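Ubiquinol-cytochrome C chaperone (PDB 6RWT) probably acts, like its mitochondrial relative Cbp3, as a chaperone that binds newly synthesized cytochrome b during assembly of respiratory complex III. Local coordinates at residues 97-100 and 101-104; 154-157 and 158-162; 42-45 and 46-50; 14-17 and 18-21. One frame throughout, in Å; residues are numbered along the deposited sequence. Where two conformers were deposited one is given.

Overall arrangement
From the N terminus the chain meets contact 4 on helix 2-28, contact 3 at the start of helix 43-61, contact 1 where the loop after helix 66-89 enters helix 100-120, and contact 2 at the end of helix 145-161. Each joins neighbouring turns of the chain and closes nothing longer than a helical turn; they follow in series, so none nests in or crosses another. Contacts 3 and 4 touch, L50 CD2 lying 4.0 Å from Y21 OH, which ties helix 43-61 to helix 2-28. Contacts 1 and 2 lie on opposite sides of the chain's centre, their centres about 33 Å apart, in an all-helical fold.

Contact 1: residues 97-100 and 101-104; sequences VPKR and MKKL
The ammonium group of K103 reaches back past the start of helix 100-120 and donates to the carbonyl of P98, with NZ 2.9 Å from O. The side chain sets out with CG anti to its own carbonyl carbon (chi1 -68°) and then runs fully extended, which carries NZ back past K99 to the last carbonyl before the cap; on the way its CG passes 3.4 Å from K99 O. K99 is the N-cap residue and has a left-handed backbone conformation. Its carbonyl takes the first regular helical bond, K103 N to K99 O at 3.0 Å and almost straight (165°), and R100 O takes the next from L104 N, also at 3.0 Å. The same P98-K99 turn is thus held by both the backbone and the side chain of K103.

R100 leaves the other flank, extended as far as CD and then bent at chi3. The methyl of M101 covers one face of its guanidinium, with CE 3.9 Å above the plane and over the centre. Salt bridges to D84 and D94 hold the group in place, the first tying it to helix 66-89. These two acids balance the buried cation and probably also offset its closeness to R88, whereas K103, at the surface, donates to a backbone carbonyl; the entry to the helix is therefore pinned by one cation on each flank, through different kinds of acceptor.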
# COMPACT_ATOMS: atom_id res chain seq x y z
N VAL A 97 -14.65 16.55 13.85
CA VAL A 97 -13.44 15.72 13.70
C VAL A 97 -12.23 16.64 13.48
O VAL A 97 -11.67 16.72 12.38
CB VAL A 97 -13.55 14.67 12.57
CG1 VAL A 97 -12.43 13.64 12.70
CG2 VAL A 97 -14.90 13.96 12.58
N PRO A 98 -11.81 17.34 14.54
CA PRO A 98 -10.57 18.10 14.46
C PRO A 98 -9.36 17.18 14.28
O PRO A 98 -9.42 15.99 14.65
CB PRO A 98 -10.51 18.84 15.80
CG PRO A 98 -11.39 18.07 16.71
CD PRO A 98 -12.49 17.54 15.84
N LYS A 99 -8.30 17.72 13.69
CA LYS A 99 -7.06 16.98 13.43
C LYS A 99 -7.31 15.71 12.59
O LYS A 99 -6.61 14.70 12.76
CB LYS A 99 -6.34 16.62 14.74
CG LYS A 99 -6.03 17.79 15.67
CD LYS A 99 -5.21 17.32 16.87
CE LYS A 99 -4.51 18.45 17.60
NZ LYS A 99 -5.40 19.12 18.58
N ARG A 100 -8.29 15.76 11.68
CA ARG A 100 -8.73 14.59 10.93
C ARG A 100 -7.57 13.92 10.19
O ARG A 100 -7.38 12.72 10.31
CB ARG A 100 -9.85 14.95 9.94
CG ARG A 100 -10.52 13.77 9.24
CD ARG A 100 -11.68 14.23 8.37
NE ARG A 100 -11.18 15.16 7.36
CZ ARG A 100 -11.14 14.97 6.04
NH1 ARG A 100 -11.65 13.88 5.44
NH2 ARG A 100 -10.60 15.93 5.29
N MET A 101 -6.77 14.71 9.47
CA MET A 101 -5.66 14.17 8.66
C MET A 101 -4.53 13.59 9.49
O MET A 101 -3.93 12.57 9.12
CB MET A 101 -5.10 15.26 7.74
CG MET A 101 -6.10 15.82 6.75
SD MET A 101 -6.20 14.87 5.24
CE MET A 101 -7.42 13.63 5.62
N LYS A 102 -4.21 14.26 10.60
CA LYS A 102 -3.21 13.75 11.55
C LYS A 102 -3.64 12.40 12.13
O LYS A 102 -2.82 11.48 12.23
CB LYS A 102 -2.96 14.77 12.68
CG LYS A 102 -2.21 16.01 12.22
CD LYS A 102 -2.39 17.17 13.20
CE LYS A 102 -1.66 18.42 12.72
NZ LYS A 102 -1.88 19.57 13.64
N LYS A 103 -4.92 12.28 12.49
CA LYS A 103 -5.46 11.01 13.00
C LYS A 103 -5.43 9.90 11.93
O LYS A 103 -5.11 8.73 12.24
CB LYS A 103 -6.89 11.19 13.53
CG LYS A 103 -6.99 12.05 14.80
CD LYS A 103 -8.45 12.40 15.07
CE LYS A 103 -8.63 13.20 16.35
NZ LYS A 103 -10.01 13.76 16.41
N LEU A 104 -5.75 10.24 10.68
CA LEU A 104 -5.67 9.26 9.57
C LEU A 104 -4.25 8.77 9.34
O LEU A 104 -4.03 7.57 9.15
CB LEU A 104 -6.15 9.85 8.27
CG LEU A 104 -7.64 9.96 8.07
CD1 LEU A 104 -8.22 10.70 9.24
CD2 LEU A 104 -7.81 10.76 6.81

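Contact 2: residues 154-157 and 158-162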
# COMPACT_ATOMS: atom_id res chain seq x y z
N GLN A 154 5.28 -12.97 -0.89
CA GLN A 154 5.74 -13.04 -2.28
C GLN A 154 5.86 -11.65 -2.95
O GLN A 154 6.79 -11.42 -3.72
CB GLN A 154 4.85 -13.96 -3.12
CG GLN A 154 4.94 -15.43 -2.72
CD GLN A 154 4.07 -16.33 -3.58
OE1 GLN A 154 3.98 -16.15 -4.79
NE2 GLN A 154 3.44 -17.32 -2.95
N CYS A 155 4.93 -10.74 -2.66
CA CYS A 155 5.04 -9.35 -3.15
C CYS A 155 6.30 -8.66 -2.61
O CYS A 155 6.99 -7.94 -3.34
CB CYS A 155 3.79 -8.52 -2.79
SG CYS A 155 2.26 -8.93 -3.70
N ARG A 156 6.60 -8.86 -1.32
CA ARG A 156 7.81 -8.30 -0.72
C ARG A 156 9.05 -8.80 -1.46
O ARG A 156 9.94 -8.00 -1.81
CB ARG A 156 7.89 -8.65 0.78
CG ARG A 156 9.01 -7.97 1.58
CD ARG A 156 10.39 -8.59 1.43
NE ARG A 156 10.36 -10.05 1.56
CZ ARG A 156 10.38 -10.72 2.72
NH1 ARG A 156 10.46 -10.09 3.89
NH2 ARG A 156 10.33 -12.05 2.69
N ASP A 157 9.10 -10.11 -1.71
CA ASP A 157 10.22 -10.73 -2.44
C ASP A 157 10.37 -10.15 -3.85
O ASP A 157 11.47 -9.78 -4.25
CB ASP A 157 10.06 -12.26 -2.50
CG ASP A 157 10.26 -12.94 -1.14
OD1 ASP A 157 10.72 -12.29 -0.17
OD2 ASP A 157 9.97 -14.15 -1.04
N CYS A 158 9.27 -10.05 -4.58
CA CYS A 158 9.28 -9.48 -5.94
C CYS A 158 9.76 -8.03 -5.98
O CYS A 158 10.64 -7.67 -6.76
CB CYS A 158 7.90 -9.59 -6.57
SG CYS A 158 7.71 -8.73 -8.16
N LEU A 159 9.18 -7.20 -5.12
CA LEU A 159 9.58 -5.79 -5.04
C LEU A 159 11.08 -5.63 -4.73
O LEU A 159 11.74 -4.78 -5.33
CB LEU A 159 8.72 -5.02 -4.03
CG LEU A 159 7.25 -4.77 -4.43
CD1 LEU A 159 6.45 -4.33 -3.22
CD2 LEU A 159 7.12 -3.75 -5.56
N ARG A 160 11.60 -6.44 -3.82
CA ARG A 160 13.02 -6.38 -3.41
C ARG A 160 13.98 -6.66 -4.57
O ARG A 160 15.07 -6.08 -4.64
CB ARG A 160 13.29 -7.36 -2.27
CG ARG A 160 14.68 -7.26 -1.66
CD ARG A 160 14.73 -7.92 -0.29
NE ARG A 160 14.35 -9.32 -0.35
CZ ARG A 160 14.08 -10.10 0.71
NH1 ARG A 160 14.16 -9.64 1.96
NH2 ARG A 160 13.73 -11.37 0.50
N GLU A 161 13.57 -7.55 -5.47
CA GLU A 161 14.41 -7.96 -6.60
C GLU A 161 14.41 -6.96 -7.77
O GLU A 161 15.29 -7.03 -8.63
CB GLU A 161 14.00 -9.34 -7.11
CG GLU A 161 14.38 -10.48 -6.18
CD GLU A 161 14.24 -11.83 -6.86
OE1 GLU A 161 13.14 -12.12 -7.38
OE2 GLU A 161 15.23 -12.58 -6.87
N ILE A 162 13.44 -6.05 -7.81
CA ILE A 162 13.45 -4.97 -8.81
C ILE A 162 14.62 -4.04 -8.44
O ILE A 162 14.79 -3.69 -7.27
CB ILE A 162 12.11 -4.18 -8.84
CG1 ILE A 162 10.92 -5.11 -9.15
CG2 ILE A 162 12.16 -3.08 -9.91
CD1 ILE A 162 9.55 -4.47 -8.99
O HOH W 1 13.89 -11.11 -2.66
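R156, D157 and R160 form a salt-bridge network in which R156 is buried and R160 exposed. R156 grips a single carboxylate oxygen side-on: NE and NH2 each lie 2.9 Å from D157 OD1, reaching it from the same face of the carboxylate plane. R160 NH2 also comes to within 3.2 Å of D157 OD1, but the oxygen stands well off the guanidinium plane, leaving a purely electrostatic pairing.

The two arginines are also stacked. Their guanidinium groups lie nearly parallel (14°) with centres 4.3 Å apart, slipped relative to one another. The shared carboxylate probably offsets the repulsion between the two cations. R160 starts with CG anti to the backbone N (chi1 -173°), as R156 does, and later bends, at chi2 and chi3 in R156 and at chi3 in R160, bring the two groups level. A water in the plane of the R160 group accepts from its NE at 3.0 Å and donates to D157 O.

Among the backbone bonds, L159 N to C155 O is 2.9 Å long and nearly straight, while E161 N to D157 O measures 3.3 Å. C155 and L159 pack on L56 of helix 43-61, and R156 reaches L119 O at the end of helix 100-120.

Contact 3: residues 42-45 and 46-50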
# COMPACT_ATOMS: atom_id res chain seq x y z
N THR A 42 -16.37 -3.31 1.22
CA THR A 42 -16.97 -2.19 1.94
C THR A 42 -15.99 -1.02 1.91
O THR A 42 -14.82 -1.22 1.58
CB THR A 42 -17.28 -2.57 3.40
OG1 THR A 42 -16.04 -2.80 4.09
CG2 THR A 42 -18.16 -3.84 3.47
N PRO A 43 -16.45 0.20 2.25
CA PRO A 43 -15.48 1.30 2.30
C PRO A 43 -14.22 0.99 3.15
O PRO A 43 -13.09 1.26 2.71
CB PRO A 43 -16.31 2.45 2.87
CG PRO A 43 -17.68 2.19 2.33
CD PRO A 43 -17.84 0.69 2.38
N LEU A 44 -14.41 0.40 4.33
CA LEU A 44 -13.28 0.05 5.18
C LEU A 44 -12.43 -1.11 4.63
O LEU A 44 -11.20 -1.05 4.68
CB LEU A 44 -13.74 -0.24 6.62
CG LEU A 44 -12.61 -0.46 7.65
CD1 LEU A 44 -11.58 0.67 7.66
CD2 LEU A 44 -13.21 -0.64 9.04
N GLY A 45 -13.06 -2.15 4.10
CA GLY A 45 -12.32 -3.29 3.55
C GLY A 45 -11.47 -2.92 2.33
O GLY A 45 -10.33 -3.39 2.18
N ARG A 46 -12.04 -2.09 1.45
CA ARG A 46 -11.29 -1.57 0.30
C ARG A 46 -10.09 -0.69 0.74
O ARG A 46 -9.00 -0.76 0.15
CB ARG A 46 -12.22 -0.82 -0.67
CG ARG A 46 -13.26 -1.71 -1.33
CD ARG A 46 -14.06 -1.04 -2.44
NE ARG A 46 -14.95 0.04 -1.97
CZ ARG A 46 -16.22 -0.10 -1.58
NH1 ARG A 46 -16.83 -1.29 -1.56
NH2 ARG A 46 -16.90 0.98 -1.20
N TYR A 47 -10.29 0.12 1.79
CA TYR A 47 -9.18 0.85 2.42
C TYR A 47 -8.08 -0.11 2.94
O TYR A 47 -6.88 0.18 2.79
CB TYR A 47 -9.67 1.81 3.54
CG TYR A 47 -8.52 2.30 4.40
CD1 TYR A 47 -7.79 3.43 4.05
CD2 TYR A 47 -8.11 1.57 5.53
CE1 TYR A 47 -6.70 3.85 4.82
CE2 TYR A 47 -7.02 1.97 6.29
CZ TYR A 47 -6.31 3.11 5.94
OH TYR A 47 -5.22 3.51 6.68
N GLU A 48 -8.47 -1.23 3.56
CA GLU A 48 -7.47 -2.18 4.07
C GLU A 48 -6.60 -2.71 2.92
O GLU A 48 -5.38 -2.86 3.08
CB GLU A 48 -8.10 -3.34 4.87
CG GLU A 48 -8.81 -2.97 6.18
CD GLU A 48 -7.93 -2.26 7.21
OE1 GLU A 48 -6.69 -2.39 7.17
OE2 GLU A 48 -8.49 -1.58 8.10
N MET A 49 -7.20 -3.00 1.78
CA MET A 49 -6.42 -3.46 0.62
C MET A 49 -5.55 -2.35 0.01
O MET A 49 -4.38 -2.59 -0.31
CB MET A 49 -7.32 -4.10 -0.45
CG MET A 49 -7.98 -5.43 -0.03
SD MET A 49 -6.81 -6.75 0.40
CE MET A 49 -6.75 -6.55 2.17
N LEU A 50 -6.07 -1.13 -0.11
CA LEU A 50 -5.23 -0.04 -0.63
C LEU A 50 -4.04 0.25 0.29
O LEU A 50 -2.90 0.32 -0.17
CB LEU A 50 -6.05 1.24 -0.87
CG LEU A 50 -5.29 2.43 -1.46
CD1 LEU A 50 -4.74 2.15 -2.86
CD2 LEU A 50 -6.17 3.67 -1.47
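R46 N donates to T42 O across 2.9 Å in an almost straight bond (172°), the first regular link of helix 43-61. T42 also caps the turn with its side chain: OG1 accepts from G45 N at 3.1 Å, so backbone and side chain of one residue each take an amide of the first turn. Further bonds follow, E48 N to L44 O at 3.0 Å among them.

The side chain of R46 turns back over this cap. Bent at chi3 (-67°), it lays one guanidinium face on the T42-P43 peptide, with T42 C and P43 N both 3.5 Å from the plane, and NH2 also lies 3.7 Å from P43 CD. A salt bridge from NH1 to D41 holds that end. E48 runs beside L44, its OE2 being bridged to R111 of helix 100-120. L44 swings CD1 to 4.2 Å from CD2 of the Y47 ring, which itself packs against F79 and V83 of helix 66-89 and M107 and F108 of helix 100-120.

The arrangement is a threonine N-cap followed by proline, whose lack of an amide hydrogen costs nothing in the first turn; here it starts a central helix of the bundle.

Contact 4: residues 14-17 and 18-21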
# COMPACT_ATOMS: atom_id res chain seq x y z
N GLU A 14 5.92 13.47 -13.00
CA GLU A 14 4.46 13.42 -12.89
C GLU A 14 3.87 12.19 -13.58
O GLU A 14 2.96 11.55 -13.04
CB GLU A 14 3.82 14.73 -13.39
CG GLU A 14 4.23 15.98 -12.60
CD GLU A 14 4.03 15.85 -11.10
OE1 GLU A 14 5.03 15.89 -10.35
OE2 GLU A 14 2.87 15.67 -10.66
N ALA A 15 4.40 11.86 -14.76
CA ALA A 15 4.00 10.63 -15.47
C ALA A 15 4.35 9.35 -14.70
O ALA A 15 3.54 8.43 -14.65
CB ALA A 15 4.61 10.61 -16.87
N ILE A 16 5.53 9.31 -14.09
CA ILE A 16 5.96 8.17 -13.25
C ILE A 16 5.06 7.98 -12.02
O ILE A 16 4.64 6.87 -11.72
CB ILE A 16 7.45 8.31 -12.84
CG1 ILE A 16 8.35 8.11 -14.07
CG2 ILE A 16 7.85 7.32 -11.74
CD1 ILE A 16 9.78 8.60 -13.89
N VAL A 17 4.76 9.08 -11.32
CA VAL A 17 3.90 9.02 -10.12
C VAL A 17 2.51 8.47 -10.50
O VAL A 17 1.97 7.60 -9.80
CB VAL A 17 3.79 10.40 -9.43
CG1 VAL A 17 2.73 10.39 -8.34
CG2 VAL A 17 5.14 10.80 -8.84
N LEU A 18 1.94 8.95 -11.60
CA LEU A 18 0.64 8.48 -12.06
C LEU A 18 0.66 6.99 -12.39
O LEU A 18 -0.26 6.26 -11.96
CB LEU A 18 0.16 9.29 -13.27
CG LEU A 18 -1.18 8.88 -13.91
CD1 LEU A 18 -2.33 9.01 -12.92
CD2 LEU A 18 -1.43 9.73 -15.15
N ARG A 19 1.67 6.51 -13.12
CA ARG A 19 1.67 5.09 -13.48
C ARG A 19 1.93 4.18 -12.28
O ARG A 19 1.28 3.14 -12.15
CB ARG A 19 2.59 4.73 -14.67
CG ARG A 19 3.94 5.38 -14.78
CD ARG A 19 4.30 5.43 -16.26
NE ARG A 19 5.32 6.39 -16.64
CZ ARG A 19 6.62 6.12 -16.69
NH1 ARG A 19 7.48 7.04 -17.07
NH2 ARG A 19 7.05 4.91 -16.35
N VAL A 20 2.85 4.58 -11.40
CA VAL A 20 3.10 3.80 -10.16
C VAL A 20 1.84 3.72 -9.29
O VAL A 20 1.45 2.62 -8.88
CB VAL A 20 4.31 4.38 -9.36
CG1 VAL A 20 4.43 3.77 -7.97
CG2 VAL A 20 5.61 4.16 -10.12
N TYR A 21 1.18 4.85 -9.06
CA TYR A 21 -0.04 4.87 -8.24
C TYR A 21 -1.16 4.00 -8.86
O TYR A 21 -1.84 3.24 -8.15
CB TYR A 21 -0.52 6.32 -7.95
CG TYR A 21 -1.50 6.37 -6.79
CD1 TYR A 21 -1.05 6.27 -5.47
CD2 TYR A 21 -2.86 6.46 -7.01
CE1 TYR A 21 -1.95 6.27 -4.41
CE2 TYR A 21 -3.77 6.47 -5.95
CZ TYR A 21 -3.30 6.37 -4.65
OH TYR A 21 -4.18 6.37 -3.58
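I16 and V20 meet through methyl groups that their first torsions turn toward each other. I16 places CG1 anti to its carbonyl carbon (chi1 -69°), which leaves CG2 anti to the backbone N. V20 CG1 is anti to the backbone N (chi1 169°), which leaves CG2 opposite the carbonyl carbon, and the two CG2 atoms come to 4.2 Å. This is the i to i+4 contact of a regular alpha-helix, here in the middle of the long helix 2-28. V20 CG2 also leans over the I16 carbonyl, 3.3 Å from O, beside the bond by which V20 N reaches that oxygen at 2.9 Å and 169°. L18, R19 and Y21 donate in the same pattern to E14, A15 and V17, so every amide of 18-21 is bonded one turn back.

R19 was modelled in two conformers, and its details are correspondingly less certain. In one of them the extended chain runs past A15 O, with NH2 making a weak bond to A169 O. In that conformer I16 CG1 lies under one face of the guanidinium.

The remaining side chains place the helix in the fold. V17 packs on E74 and E78 of helix 66-89, V20 reaches I75 of the same helix, and the side chain of E14 lies about 4 Å, at its nearest atom, from a bound magnesium ion. The ring of Y21 packs against I54 of helix 43-61, and its OH is hydrogen-bonded to D82 OD2.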